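Local coordinates for protein putative citrate lyase (Ralstonia eutropha, PDB 3QQW) that probably acts as a magnesium-dependent lyase of the HpcH/HpaI aldolase/citrate lyase family, possibly cleaving (S)-citramalyl-CoA, at residues 203-208 with 245-250. Residues are numbered along the deposited sequence; the frame is centred on the assembly and turned at random.
Sequences LLVRAK and NEFGFL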
loop_
_atom_site.group_PDB
_atom_site.type_symbol
_atom_site.label_atom_id
_atom_site.label_comp_id
_atom_site.label_asym_id
_atom_site.label_seq_id
_atom_site.Cartn_x
_atom_site.Cartn_y
_atom_site.Cartn_z
ATOM N N LEU C 203 -9.548 -0.118 -3.491
ATOM C CA LEU C 203 -8.856 -1.223 -4.141
ATOM C C LEU C 203 -8.228 -0.800 -5.458
ATOM O O LEU C 203 -7.175 -1.330 -5.828
ATOM C CB LEU C 203 -9.787 -2.419 -4.359
ATOM C CG LEU C 203 -10.353 -3.112 -3.093
ATOM C CD1 LEU C 203 -11.174 -4.310 -3.479
ATOM C CD2 LEU C 203 -9.255 -3.508 -2.111
ATOM N N LEU C 204 -8.854 0.164 -6.156
ATOM C CA LEU C 204 -8.366 0.639 -7.448
ATOM C C LEU C 204 -7.227 1.624 -7.248
ATOM O O LEU C 204 -6.219 1.532 -7.952
ATOM C CB LEU C 204 -9.525 1.225 -8.257
ATOM C CG LEU C 204 -10.637 0.195 -8.565
ATOM C CD1 LEU C 204 -11.738 0.805 -9.367
ATOM C CD2 LEU C 204 -10.060 -1.051 -9.294
ATOM N N VAL C 205 -7.328 2.486 -6.219
ATOM C CA VAL C 205 -6.268 3.443 -5.860
ATOM C C VAL C 205 -5.032 2.644 -5.514
ATOM O O VAL C 205 -3.972 2.923 -6.042
ATOM C CB VAL C 205 -6.683 4.405 -4.698
ATOM C CG1 VAL C 205 -5.511 5.260 -4.240
ATOM C CG2 VAL C 205 -7.840 5.295 -5.111
ATOM N N ARG C 206 -5.205 1.601 -4.677
ATOM C CA ARG C 206 -4.168 0.699 -4.199
ATOM C C ARG C 206 -3.488 -0.013 -5.369
ATOM O O ARG C 206 -2.262 -0.005 -5.457
ATOM C CB ARG C 206 -4.780 -0.300 -3.208
ATOM C CG ARG C 206 -3.815 -1.338 -2.706
ATOM C CD ARG C 206 -4.524 -2.425 -1.938
ATOM N NE ARG C 206 -3.558 -3.406 -1.445
ATOM C CZ ARG C 206 -3.075 -4.410 -2.162
ATOM N NH1 ARG C 206 -3.504 -4.618 -3.404
ATOM N NH2 ARG C 206 -2.201 -5.248 -1.631
ATOM N N ALA C 207 -4.275 -0.595 -6.266
ATOM C CA ALA C 207 -3.779 -1.316 -7.426
ATOM C C ALA C 207 -3.003 -0.381 -8.377
ATOM O O ALA C 207 -1.858 -0.662 -8.719
ATOM C CB ALA C 207 -4.946 -1.959 -8.154
ATOM N N LYS C 208 -3.610 0.764 -8.750
ATOM C CA LYS C 208 -2.976 1.744 -9.635
ATOM C C LYS C 208 -1.668 2.295 -9.024
ATOM O O LYS C 208 -0.632 2.323 -9.707
ATOM C CB LYS C 208 -3.935 2.890 -9.965
ATOM C CG LYS C 208 -5.015 2.469 -10.921
ATOM C CD LYS C 208 -5.884 3.655 -11.330
ATOM C CE LYS C 208 -6.913 3.242 -12.352
ATOM N NZ LYS C 208 -7.844 4.357 -12.648
ATOM N N ASN C 245 -1.413 13.359 -13.116
ATOM C CA ASN C 245 -1.099 14.209 -11.978
ATOM C C ASN C 245 -1.423 13.666 -10.584
ATOM O O ASN C 245 -0.848 14.180 -9.621
ATOM C CB ASN C 245 -1.766 15.550 -12.159
ATOM C CG ASN C 245 -1.310 16.245 -13.425
ATOM O OD1 ASN C 245 -2.133 16.742 -14.190
ATOM N ND2 ASN C 245 0.001 16.241 -13.714
ATOM N N GLU C 246 -2.305 12.665 -10.451
ATOM C CA GLU C 246 -2.626 12.122 -9.125
ATOM C C GLU C 246 -1.991 10.749 -8.890
ATOM O O GLU C 246 -1.793 10.364 -7.732
ATOM C CB GLU C 246 -4.146 12.005 -8.924
ATOM C CG GLU C 246 -4.913 13.315 -8.960
ATOM C CD GLU C 246 -6.419 13.152 -8.873
ATOM O OE1 GLU C 246 -6.899 12.327 -8.054
ATOM O OE2 GLU C 246 -7.124 13.871 -9.619
ATOM N N PHE C 247 -1.686 10.006 -9.969
ATOM C CA PHE C 247 -1.150 8.662 -9.835
ATOM C C PHE C 247 0.257 8.458 -10.435
ATOM O O PHE C 247 0.929 7.532 -10.014
ATOM C CB PHE C 247 -2.132 7.647 -10.444
ATOM C CG PHE C 247 -3.370 7.453 -9.593
ATOM C CD1 PHE C 247 -4.453 8.313 -9.707
ATOM C CD2 PHE C 247 -3.439 6.421 -8.660
ATOM C CE1 PHE C 247 -5.573 8.153 -8.894
ATOM C CE2 PHE C 247 -4.570 6.251 -7.863
ATOM C CZ PHE C 247 -5.627 7.116 -7.983
ATOM N N GLY C 248 0.695 9.310 -11.365
ATOM C CA GLY C 248 2.022 9.187 -11.960
ATOM C C GLY C 248 2.115 8.338 -13.220
ATOM O O GLY C 248 3.199 7.843 -13.551
ATOM N N PHE C 249 0.972 8.167 -13.937
ATOM C CA PHE C 249 0.939 7.463 -15.220
ATOM C C PHE C 249 1.550 8.378 -16.262
ATOM O O PHE C 249 1.406 9.599 -16.154
ATOM C CB PHE C 249 -0.486 7.057 -15.601
ATOM C CG PHE C 249 -1.033 5.920 -14.775
ATOM C CD1 PHE C 249 -0.841 4.604 -15.166
ATOM C CD2 PHE C 249 -1.782 6.165 -13.638
ATOM C CE1 PHE C 249 -1.408 3.546 -14.442
ATOM C CE2 PHE C 249 -2.330 5.107 -12.902
ATOM C CZ PHE C 249 -2.140 3.806 -13.306
ATOM N N LEU C 250 2.285 7.802 -17.239
ATOM C CA LEU C 250 3.011 8.567 -18.246
ATOM C C LEU C 250 2.576 8.194 -19.651
ATOM O O LEU C 250 3.132 8.669 -20.662
ATOM C CB LEU C 250 4.508 8.261 -18.046
ATOM C CG LEU C 250 5.153 8.817 -16.775
ATOM C CD1 LEU C 250 6.575 8.342 -16.650
ATOM C CD2 LEU C 250 5.105 10.334 -16.767
#
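Lys-208 meets the rings of both Phe-247 and Phe-249 through CB, joining two outer helices of a TIM barrel, 202-217 and 233-247, where the second gives way through Gly-248 to the eighth barrel strand. The tight, buried part centres on this CB, wedged against two rings: it lies 3.8 Å from CD2 of Phe-247, approaching that ring obliquely, and 3.9 Å from CZ of Phe-249, whose edge it meets near the ring plane. The side chains of Lys-208 and Phe-249 cross at about a right angle, and the lysine, extended beyond CG, passes with CD 4.1 Å from CE2 of Phe-249. NZ stands almost over the centre of the Phe-247 ring, but at 5.9 Å the cation-pi attraction is weak at most; the ammonium is instead hydrogen-bonded to Gln-198 O and His-224 NE2. His-224 also packs edge-to-face with Phe-249. Val-205, partly exposed, makes the more open side; Ala-202 of a second subunit packs on Phe-247 as well. A chi1 of 173° turns CG1 of Val-205 beside the carbonyl carbon, within 3.9 Å of CE2 of Phe-247, while the valine carbonyl O lies 3.8 Å from the same CE2, at the ring edge.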